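Protein-arginine-phosphatase (Geobacillus stearothermophilus, PDB 4PIC) removes phosphate groups from phosphoarginine residues of proteins by hydrolysis, probably counteracting the protein arginine kinase McsB in the cell. Local coordinates at residues 88-93 against 99-104; 26-31 against 139-144; 13-18 against 116-121; 19-24 against 52-57. One frame throughout, in Å; residues are numbered along the deposited sequence.

Interaction 1: 88-93 against 99-104; sequences DMIVER and DKTFTL
Thr101 puts its side chain between Ile90 and Val91, two neighbouring residues of helix 84-93, and touches both, chiefly with CG2 and CB. The methyl CG2 of Thr101 lies 3.9 Å from CG2 of Ile90, the two side chains meeting obliquely. Val91 comes in differently, sliding past the threonine in the opposite direction, with its CG2 4.0 Å from Thr101 CB and 4.1 Å from Thr101 CG2. On the threonine, OG1 sits beside the backbone N (chi1 -58°), which leaves CG2 anti to that N and lets the methyl reach the helix. Ile90 offers its short branch: its CG2 is anti to the backbone N, while CG1 starts off beside the N (chi1 -66°). Both helix residues direct their CB toward the strand, and the backbones come closest at Val91 and Thr101, with 7.2 Å between their CA atoms. The helix is the connection of a beta-alpha-beta crossover, following strand 78-81 and leading to strand 101-103, an outermost strand of the parallel sheet within this chain. Val79 of the neighbouring strand touches both Ile90 and Thr101, so the helix packs over two strands at once. Close by along the helix, Met89 and Arg93 pack on Phe39 of the second subunit. The hydroxyl of Thr101 also borders the CG2 methyl of Ile90, but its hydrogen bond goes to Ala97 O, in the turn that leads into the strand. The polar atom is thereby satisfied locally, and helix and strand meet mainly through carbon atoms, a nondirectional, largely apolar contact.

Interaction 2: 26-31 against 139-144; sequences KQLPGV and RLAEKL
Leu28 and Ala141 bring their CA atoms within 7.6 Å, and one helical turn on, Val31 and Leu144 follow at 8.5 Å between CA atoms. The 139-144 segment is regular helix, whereas 26-31 winds out of helix 15-25: Gln27 leaves helical geometry with positive phi, and a type II turn from Leu28 to Val31, with Gly30 at its third position, leads into strand 31-37. Ala141 points its single methyl at this loop and is met there by two side chains. CD1 of Leu28 lies 3.7 Å from Ala141 CB, and the aliphatic part of Lys26 comes alongside, with its CD 3.8 Å from the same CB. This is where the connection between the first helix and the second strand of the low molecular weight phosphatase fold packs against the long C-terminal helix 123-150. At its end the lysine chain bends about the CD-CE bond (chi4 -67°), and NZ forms a salt bridge with Asp138 on the same long helix, so Lys26 holds that helix by both its apolar and its charged parts. Farther along, Val31 and Leu144 cross at about a right angle and touch through Val31 CG2 and Leu144 CD1, 4.0 Å apart. Tyr3 of strand 3-9 touches both of them, while Pro29 O accepts a hydrogen bond from the side-chain amide of Gln148, one turn beyond Leu144.

Interaction 3: 13-18 against 116-121; sequences TCRSPM and ADPFGG. With PO4 (phosphate ion), chain C.
Arg15 reaches from the end of the phosphate-binding P-loop, the CX5R signature that opens with the nucleophile Cys9, to the loop carrying Asp117, probably the proton donor as in related phosphatases. From CB the chain leaves with CG anti to the carbonyl carbon (chi1 -69°), and CG passes 4.3 Å from Pro118 CD. CD then lies 3.2 Å from Ala116 O, a buried carbonyl oxygen with no hydrogen-bond partner in the model. A bend at chi3 brings NE near phosphate O4, at 4.0 Å, and CZ beneath Asp117, whose carboxylate stacks off-centre over one guanidinium face with the planes 25° apart. NH1 has Asp117 CB above it at 3.5 Å and donates to Ile115 O. NH2 donates to O3 of the bound phosphate (3.0 Å, 154°), which lies at the guanidinium edge and is also held by the backbone N atoms of Thr10 and Gly11. A leucine in place of Arg15 would probably leave the phosphate without this charged partner and Ile115 O without its donor. Asp117 OD2, 3.6 Å from Arg15 NH2, makes a long salt bridge through charge alone, while Asp117 OD1 closes an Asx turn by accepting Phe119 N at 2.9 Å.

Interaction 4: 19-24 against 52-57; sequences AAALLE and MVLKEK
Ala21 and Leu54 meet without any flat group between them: neither ring, amide nor carboxylate has a face or an edge in this contact, which is made of aliphatic carbons alone. Leu54 supplies a fork. Its CD1 lies 3.8 Å from Ala21 CB and its CD2 4.2 Å from the same methyl, so both prongs bear on the alanine. Leu54 CD2 also faces Leu22, whose branch carbon CG stands 4.2 Å away. The leucine leaves its backbone with CG beside the N (chi1 -70°) and continues extended to CD1, CD2 branching beside it, which carries the two methyls across to helix 15-25. The backbones run closest at these residues, with the CA atoms of Ala21 and Leu54 7.9 Å apart, a spacing that the small alanine allows. In the alpha/beta fold of this phosphatase the contact joins helix 15-25, which follows the P-loop, to helix 48-56, which comes after strand 31-37. Ile59, just beyond the end of the second helix, touches Ala21 and Leu22 as well. Leu22 also packs on Leu133 and Ile137 of helix 123-150, while Lys57 reaches the same long helix by a salt bridge from NZ to Glu134 OE1.

From the N terminus, segments 13-18, 19-24 and 26-31 follow one another and open interactions 3, 4 and 2. Interaction 4 closes first, at 52-57, joining helices 15-25 and 48-56. Interaction 1 then opens and closes a short loop inside one beta-alpha-beta unit. Interaction 3 closes next, at 116-121, with interactions 4 and 1 both nested inside it, and brings the Asp117 loop to the P-loop. Interaction 2 closes last, on helix 123-150; it encloses interaction 1 and crosses interactions 3 and 4. Helix 15-25 is the meeting place: Met18 SE of interaction 3 lies 3.6 Å from Val53 CG2 of interaction 4, whose Leu23 packs against Leu28 and Leu140 of interaction 2.

Interaction 1: 88-93 against 99-104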
# COMPACT_ATOMS: atom_id res chain seq x y z
N ASP A 88 -5.07 6.30 6.42
CA ASP A 88 -5.68 6.83 5.21
C ASP A 88 -5.79 5.77 4.12
O ASP A 88 -6.82 5.66 3.46
CB ASP A 88 -4.90 8.05 4.70
CG ASP A 88 -5.03 9.26 5.60
OD1 ASP A 88 -5.98 9.32 6.41
OD2 ASP A 88 -4.17 10.15 5.49
N MSE A 89 -4.75 4.96 3.95
CA MSE A 89 -4.83 3.88 2.98
C MSE A 89 -5.91 2.87 3.31
O MSE A 89 -6.66 2.44 2.43
CB MSE A 89 -3.48 3.15 2.85
CG MSE A 89 -2.37 3.99 2.26
SE MSE A 89 -0.77 2.97 1.92
CE MSE A 89 -1.42 1.95 0.41
N ILE A 90 -6.01 2.50 4.59
CA ILE A 90 -7.01 1.52 5.01
C ILE A 90 -8.42 2.00 4.73
O ILE A 90 -9.24 1.26 4.19
CB ILE A 90 -6.86 1.19 6.50
CG1 ILE A 90 -5.53 0.48 6.72
CG2 ILE A 90 -8.02 0.31 6.98
CD1 ILE A 90 -5.08 0.52 8.16
N VAL A 91 -8.69 3.26 5.06
CA VAL A 91 -10.03 3.83 4.92
C VAL A 91 -10.39 4.04 3.45
O VAL A 91 -11.54 3.86 3.04
CB VAL A 91 -10.16 5.14 5.72
CG1 VAL A 91 -11.47 5.84 5.40
CG2 VAL A 91 -10.05 4.84 7.21
N GLU A 92 -9.41 4.38 2.63
CA GLU A 92 -9.66 4.54 1.20
C GLU A 92 -9.95 3.19 0.56
O GLU A 92 -10.85 3.07 -0.27
CB GLU A 92 -8.49 5.24 0.51
CG GLU A 92 -8.72 5.56 -0.96
CD GLU A 92 -7.70 6.56 -1.50
OE1 GLU A 92 -6.93 6.20 -2.41
OE2 GLU A 92 -7.69 7.72 -1.00
N ARG A 93 -9.20 2.16 0.96
CA ARG A 93 -9.36 0.81 0.40
C ARG A 93 -10.60 0.11 0.94
O ARG A 93 -11.30 -0.59 0.20
CB ARG A 93 -8.12 -0.03 0.70
CG ARG A 93 -8.25 -1.50 0.36
CD ARG A 93 -8.29 -1.73 -1.15
NE ARG A 93 -8.33 -3.16 -1.44
CZ ARG A 93 -9.43 -3.90 -1.43
NH1 ARG A 93 -10.60 -3.35 -1.14
NH2 ARG A 93 -9.36 -5.19 -1.70
N ASP A 99 -15.27 4.02 10.60
CA ASP A 99 -15.66 4.36 11.96
C ASP A 99 -14.78 3.67 13.00
O ASP A 99 -14.75 4.08 14.16
CB ASP A 99 -17.10 3.95 12.20
CG ASP A 99 -17.27 2.46 12.20
OD1 ASP A 99 -17.15 1.85 11.12
OD2 ASP A 99 -17.51 1.89 13.29
N LYS A 100 -14.06 2.62 12.60
CA LYS A 100 -13.31 1.83 13.57
C LYS A 100 -11.81 1.80 13.28
O LYS A 100 -11.08 1.03 13.89
CB LYS A 100 -13.84 0.41 13.66
CG LYS A 100 -13.69 -0.42 12.39
CD LYS A 100 -14.25 -1.82 12.62
CE LYS A 100 -14.35 -2.60 11.33
NZ LYS A 100 -14.85 -3.97 11.60
N THR A 101 -11.36 2.66 12.37
CA THR A 101 -9.94 2.71 12.03
C THR A 101 -9.34 4.00 12.57
O THR A 101 -9.86 5.09 12.32
CB THR A 101 -9.73 2.63 10.51
OG1 THR A 101 -10.32 1.41 10.04
CG2 THR A 101 -8.25 2.61 10.17
N PHE A 102 -8.27 3.87 13.34
CA PHE A 102 -7.63 5.02 13.97
C PHE A 102 -6.15 4.77 13.90
O PHE A 102 -5.73 3.63 13.73
CB PHE A 102 -7.98 5.08 15.47
CG PHE A 102 -9.45 4.96 15.79
CD1 PHE A 102 -10.21 6.10 16.04
CD2 PHE A 102 -10.05 3.72 15.89
CE1 PHE A 102 -11.55 5.99 16.35
CE2 PHE A 102 -11.40 3.61 16.20
CZ PHE A 102 -12.15 4.74 16.43
N THR A 103 -5.33 5.81 14.07
CA THR A 103 -3.94 5.55 14.43
C THR A 103 -3.93 5.12 15.89
O THR A 103 -4.79 5.53 16.67
CB THR A 103 -3.01 6.77 14.26
OG1 THR A 103 -3.43 7.83 15.14
CG2 THR A 103 -3.01 7.25 12.82
N LEU A 104 -2.97 4.29 16.26
CA LEU A 104 -2.86 3.89 17.65
C LEU A 104 -2.76 5.11 18.57
O LEU A 104 -3.42 5.17 19.61
CB LEU A 104 -1.64 2.97 17.82
CG LEU A 104 -1.22 2.62 19.23
CD1 LEU A 104 -2.33 1.91 20.01
CD2 LEU A 104 0.04 1.75 19.17

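Interaction 2: 26-31 against 139-144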
# COMPACT_ATOMS: atom_id res chain seq x y z
N LYS A 26 0.40 -9.02 27.42
CA LYS A 26 -0.36 -8.66 28.62
C LYS A 26 -1.46 -9.66 28.97
O LYS A 26 -1.95 -9.67 30.10
CB LYS A 26 -0.99 -7.27 28.46
CG LYS A 26 0.02 -6.14 28.34
CD LYS A 26 -0.70 -4.82 28.10
CE LYS A 26 0.25 -3.65 28.18
NZ LYS A 26 0.76 -3.47 29.57
N GLN A 27 -1.86 -10.47 27.99
CA GLN A 27 -2.89 -11.49 28.20
C GLN A 27 -4.14 -10.90 28.85
O GLN A 27 -4.66 -11.41 29.86
CB GLN A 27 -2.33 -12.64 29.05
CG GLN A 27 -1.32 -13.49 28.30
CD GLN A 27 -1.97 -14.35 27.24
OE1 GLN A 27 -2.79 -15.22 27.55
NE2 GLN A 27 -1.61 -14.12 25.98
N LEU A 28 -4.63 -9.81 28.28
CA LEU A 28 -5.81 -9.15 28.82
C LEU A 28 -7.05 -9.99 28.53
O LEU A 28 -7.30 -10.34 27.39
CB LEU A 28 -5.98 -7.76 28.20
CG LEU A 28 -4.83 -6.76 28.26
CD1 LEU A 28 -5.24 -5.50 27.50
CD2 LEU A 28 -4.46 -6.43 29.70
N PRO A 29 -7.82 -10.31 29.58
CA PRO A 29 -9.08 -11.03 29.35
C PRO A 29 -9.99 -10.26 28.39
O PRO A 29 -10.06 -9.04 28.48
CB PRO A 29 -9.71 -11.07 30.75
CG PRO A 29 -8.56 -11.00 31.68
CD PRO A 29 -7.53 -10.12 31.01
N GLY A 30 -10.65 -10.96 27.48
CA GLY A 30 -11.60 -10.32 26.59
C GLY A 30 -10.97 -9.54 25.45
O GLY A 30 -11.66 -8.79 24.76
N VAL A 31 -9.67 -9.70 25.25
CA VAL A 31 -8.96 -9.00 24.18
C VAL A 31 -8.22 -9.99 23.29
O VAL A 31 -7.41 -10.78 23.77
CB VAL A 31 -7.95 -7.97 24.76
CG1 VAL A 31 -7.13 -7.31 23.63
CG2 VAL A 31 -8.67 -6.91 25.61
N ARG A 139 -1.35 2.38 27.75
CA ARG A 139 -2.53 3.24 27.82
C ARG A 139 -3.73 2.56 27.18
O ARG A 139 -4.86 2.69 27.66
CB ARG A 139 -2.30 4.58 27.13
CG ARG A 139 -0.99 5.26 27.46
CD ARG A 139 -1.08 6.32 28.54
NE ARG A 139 0.19 7.03 28.64
CZ ARG A 139 0.72 7.49 29.77
NH1 ARG A 139 0.07 7.33 30.91
NH2 ARG A 139 1.89 8.11 29.75
N LEU A 140 -3.50 1.83 26.10
CA LEU A 140 -4.56 1.07 25.46
C LEU A 140 -5.16 0.03 26.41
O LEU A 140 -6.38 -0.08 26.52
CB LEU A 140 -4.02 0.38 24.21
CG LEU A 140 -5.00 -0.53 23.48
CD1 LEU A 140 -6.13 0.31 22.94
CD2 LEU A 140 -4.29 -1.24 22.35
N ALA A 141 -4.29 -0.71 27.09
CA ALA A 141 -4.74 -1.70 28.06
C ALA A 141 -5.62 -1.06 29.13
O ALA A 141 -6.70 -1.57 29.45
CB ALA A 141 -3.56 -2.40 28.70
N GLU A 142 -5.15 0.06 29.66
CA GLU A 142 -5.91 0.77 30.69
C GLU A 142 -7.26 1.24 30.17
O GLU A 142 -8.27 1.14 30.87
CB GLU A 142 -5.10 1.96 31.22
CG GLU A 142 -3.84 1.56 31.95
CD GLU A 142 -3.08 2.76 32.48
OE1 GLU A 142 -3.04 3.79 31.78
OE2 GLU A 142 -2.52 2.66 33.60
N LYS A 143 -7.27 1.74 28.95
CA LYS A 143 -8.51 2.23 28.33
C LYS A 143 -9.52 1.10 28.17
O LYS A 143 -10.68 1.24 28.55
CB LYS A 143 -8.20 2.88 26.98
CG LYS A 143 -9.42 3.46 26.26
CD LYS A 143 -9.04 4.01 24.89
CE LYS A 143 -10.26 4.42 24.09
NZ LYS A 143 -10.86 5.70 24.56
N LEU A 144 -9.08 -0.04 27.63
CA LEU A 144 -10.00 -1.15 27.39
C LEU A 144 -10.52 -1.73 28.70
O LEU A 144 -11.72 -1.97 28.86
CB LEU A 144 -9.34 -2.26 26.58
CG LEU A 144 -8.76 -1.89 25.21
CD1 LEU A 144 -8.25 -3.13 24.49
CD2 LEU A 144 -9.77 -1.16 24.36

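Interaction 3: 13-18 against 116-121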
# COMPACT_ATOMS: atom_id res chain seq x y z
N THR A 13 6.12 -6.79 9.24
CA THR A 13 7.33 -7.45 9.76
C THR A 13 7.99 -6.65 10.88
O THR A 13 8.77 -7.19 11.66
CB THR A 13 8.40 -7.70 8.67
OG1 THR A 13 8.78 -6.46 8.06
CG2 THR A 13 7.89 -8.66 7.61
N CYS A 14 7.68 -5.36 10.97
CA CYS A 14 8.37 -4.49 11.91
C CYS A 14 7.46 -3.86 12.97
O CYS A 14 7.31 -4.41 14.06
CB CYS A 14 9.22 -3.47 11.14
SG CYS A 14 10.45 -4.30 10.09
N ARG A 15 6.81 -2.74 12.68
CA ARG A 15 6.03 -2.07 13.72
C ARG A 15 4.79 -2.83 14.16
O ARG A 15 4.60 -3.03 15.36
CB ARG A 15 5.66 -0.63 13.33
CG ARG A 15 6.86 0.31 13.29
CD ARG A 15 6.46 1.67 12.73
NE ARG A 15 6.23 1.62 11.29
CZ ARG A 15 6.08 2.69 10.53
NH1 ARG A 15 6.15 3.90 11.07
NH2 ARG A 15 5.89 2.55 9.23
N SER A 16 3.93 -3.24 13.24
CA SER A 16 2.69 -3.89 13.69
C SER A 16 2.90 -5.21 14.44
O SER A 16 2.18 -5.47 15.39
CB SER A 16 1.61 -3.98 12.59
OG SER A 16 2.04 -4.73 11.46
N PRO A 17 3.90 -6.02 14.05
CA PRO A 17 4.14 -7.21 14.88
C PRO A 17 4.65 -6.86 16.28
O PRO A 17 4.34 -7.58 17.24
CB PRO A 17 5.22 -7.98 14.11
CG PRO A 17 5.01 -7.54 12.69
CD PRO A 17 4.65 -6.10 12.78
N MSE A 18 5.40 -5.78 16.41
CA MSE A 18 5.82 -5.36 17.74
C MSE A 18 4.62 -4.93 18.58
O MSE A 18 4.49 -5.30 19.75
CB MSE A 18 6.85 -4.24 17.68
CG MSE A 18 8.24 -4.72 17.25
SE MSE A 18 9.68 -3.43 17.52
CE MSE A 18 9.11 -2.08 16.22
N ALA A 116 7.51 5.71 15.29
CA ALA A 116 8.81 5.85 14.62
C ALA A 116 9.05 4.75 13.59
O ALA A 116 8.83 3.57 13.87
CB ALA A 116 9.94 5.86 15.65
N ASP A 117 9.51 5.14 12.40
CA ASP A 117 9.81 4.20 11.32
C ASP A 117 11.30 3.88 11.28
O ASP A 117 12.12 4.74 10.96
CB ASP A 117 9.39 4.81 9.97
CG ASP A 117 9.38 3.80 8.85
OD1 ASP A 117 9.95 2.70 9.02
OD2 ASP A 117 8.82 4.10 7.78
N PRO A 118 11.66 2.62 11.58
CA PRO A 118 13.09 2.30 11.50
C PRO A 118 13.66 2.31 10.07
O PRO A 118 14.87 2.43 9.90
CB PRO A 118 13.18 0.89 12.09
CG PRO A 118 11.97 0.75 12.93
CD PRO A 118 10.89 1.54 12.21
N PHE A 119 12.78 2.20 9.07
CA PHE A 119 13.20 2.05 7.67
C PHE A 119 14.19 0.90 7.51
O PHE A 119 15.15 0.99 6.75
CB PHE A 119 13.83 3.34 7.11
CG PHE A 119 12.89 4.51 7.08
CD1 PHE A 119 12.99 5.51 8.04
CD2 PHE A 119 11.93 4.63 6.08
CE1 PHE A 119 12.13 6.60 8.02
CE2 PHE A 119 11.07 5.73 6.06
CZ PHE A 119 11.17 6.71 7.02
N GLY A 120 13.95 -0.19 8.24
CA GLY A 120 14.86 -1.32 8.24
C GLY A 120 16.25 -0.95 8.74
O GLY A 120 17.24 -1.60 8.40
N GLY A 121 16.31 0.09 9.57
CA GLY A 121 17.56 0.66 10.02
C GLY A 121 18.13 0.08 11.30
O GLY A 121 17.88 -1.09 11.62
P PO4 C . 6.42 -0.46 7.03
O1 PO4 C . 6.16 -1.93 6.78
O2 PO4 C . 6.92 0.18 5.76
O3 PO4 C . 5.17 0.21 7.49
O4 PO4 C . 7.50 -0.36 8.07

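Interaction 4: 19-24 against 52-57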
# COMPACT_ATOMS: atom_id res chain seq x y z
N ALA A 19 3.73 -4.13 17.99
CA ALA A 19 2.52 -3.71 18.66
C ALA A 19 1.71 -4.91 19.10
O ALA A 19 1.27 -4.98 20.26
CB ALA A 19 1.69 -2.82 17.73
N ALA A 20 1.50 -5.86 18.20
CA ALA A 20 0.72 -7.05 18.51
C ALA A 20 1.37 -7.86 19.62
O ALA A 20 0.69 -8.31 20.54
CB ALA A 20 0.51 -7.91 17.26
N ALA A 21 2.69 -8.01 19.56
CA ALA A 21 3.38 -8.79 20.58
C ALA A 21 3.29 -8.14 21.95
O ALA A 21 3.10 -8.83 22.96
CB ALA A 21 4.83 -9.02 20.20
N LEU A 22 3.44 -6.82 22.00
CA LEU A 22 3.37 -6.11 23.27
C LEU A 22 1.99 -6.24 23.89
O LEU A 22 1.86 -6.44 25.10
CB LEU A 22 3.73 -4.63 23.09
CG LEU A 22 5.22 -4.40 22.84
CD1 LEU A 22 5.41 -3.00 22.27
CD2 LEU A 22 5.98 -4.55 24.15
N LEU A 23 0.94 -6.15 23.08
CA LEU A 23 -0.40 -6.23 23.63
C LEU A 23 -0.72 -7.66 24.04
O LEU A 23 -1.26 -7.89 25.13
CB LEU A 23 -1.45 -5.69 22.64
CG LEU A 23 -2.91 -5.75 23.10
CD1 LEU A 23 -3.09 -5.02 24.43
CD2 LEU A 23 -3.83 -5.18 22.02
N GLU A 24 -0.35 -8.62 23.20
CA GLU A 24 -0.64 -10.02 23.47
C GLU A 24 0.07 -10.48 24.73
O GLU A 24 -0.48 -11.28 25.51
CB GLU A 24 -0.24 -10.88 22.26
CG GLU A 24 -0.43 -12.39 22.45
CD GLU A 24 -1.89 -12.81 22.51
OE1 GLU A 24 -2.79 -11.99 22.20
OE2 GLU A 24 -2.15 -13.98 22.87
N MSE A 52 14.78 -8.83 18.26
CA MSE A 52 15.76 -8.52 19.28
C MSE A 52 15.23 -7.56 20.33
O MSE A 52 15.37 -7.81 21.52
CB MSE A 52 17.02 -7.94 18.66
CG MSE A 52 17.93 -8.99 18.05
SE MSE A 52 19.34 -8.19 16.99
CE MSE A 52 20.34 -9.79 16.57
N VAL A 53 14.60 -6.47 19.92
CA VAL A 53 14.11 -5.52 20.91
C VAL A 53 12.92 -6.07 21.70
O VAL A 53 12.75 -5.75 22.88
CB VAL A 53 13.83 -4.11 20.33
CG1 VAL A 53 15.08 -3.58 19.62
CG2 VAL A 53 12.67 -4.15 19.38
N LEU A 54 12.15 -6.96 21.08
CA LEU A 54 11.12 -7.67 21.85
C LEU A 54 11.76 -8.61 22.87
O LEU A 54 11.31 -8.68 24.01
CB LEU A 54 10.14 -8.43 20.94
CG LEU A 54 9.20 -7.53 20.14
CD1 LEU A 54 8.44 -8.36 19.12
CD2 LEU A 54 8.23 -6.77 21.05
N LYS A 55 12.82 -9.29 22.47
CA LYS A 55 13.53 -10.19 23.38
C LYS A 55 14.04 -9.44 24.62
O LYS A 55 14.04 -9.99 25.73
CB LYS A 55 14.70 -10.87 22.65
CG LYS A 55 15.36 -12.01 23.42
CD LYS A 55 16.62 -12.48 22.71
CE LYS A 55 17.07 -13.84 23.23
NZ LYS A 55 16.21 -14.95 22.72
N GLU A 56 14.44 -8.19 24.44
CA GLU A 56 14.95 -7.38 25.55
C GLU A 56 13.89 -7.17 26.62
O GLU A 56 14.20 -6.92 27.79
CB GLU A 56 15.44 -6.02 25.05
CG GLU A 56 16.60 -6.09 24.10
CD GLU A 56 16.94 -4.75 23.46
OE1 GLU A 56 16.32 -3.72 23.81
OE2 GLU A 56 17.84 -4.73 22.60
N LYS A 57 12.63 -7.22 26.21
CA LYS A 57 11.52 -7.08 27.15
C LYS A 57 10.86 -8.41 27.51
O LYS A 57 9.75 -8.43 28.04
CB LYS A 57 10.49 -6.09 26.59
CG LYS A 57 11.04 -4.67 26.45
CD LYS A 57 11.74 -4.24 27.74
CE LYS A 57 12.18 -2.78 27.71
NZ LYS A 57 11.03 -1.86 27.87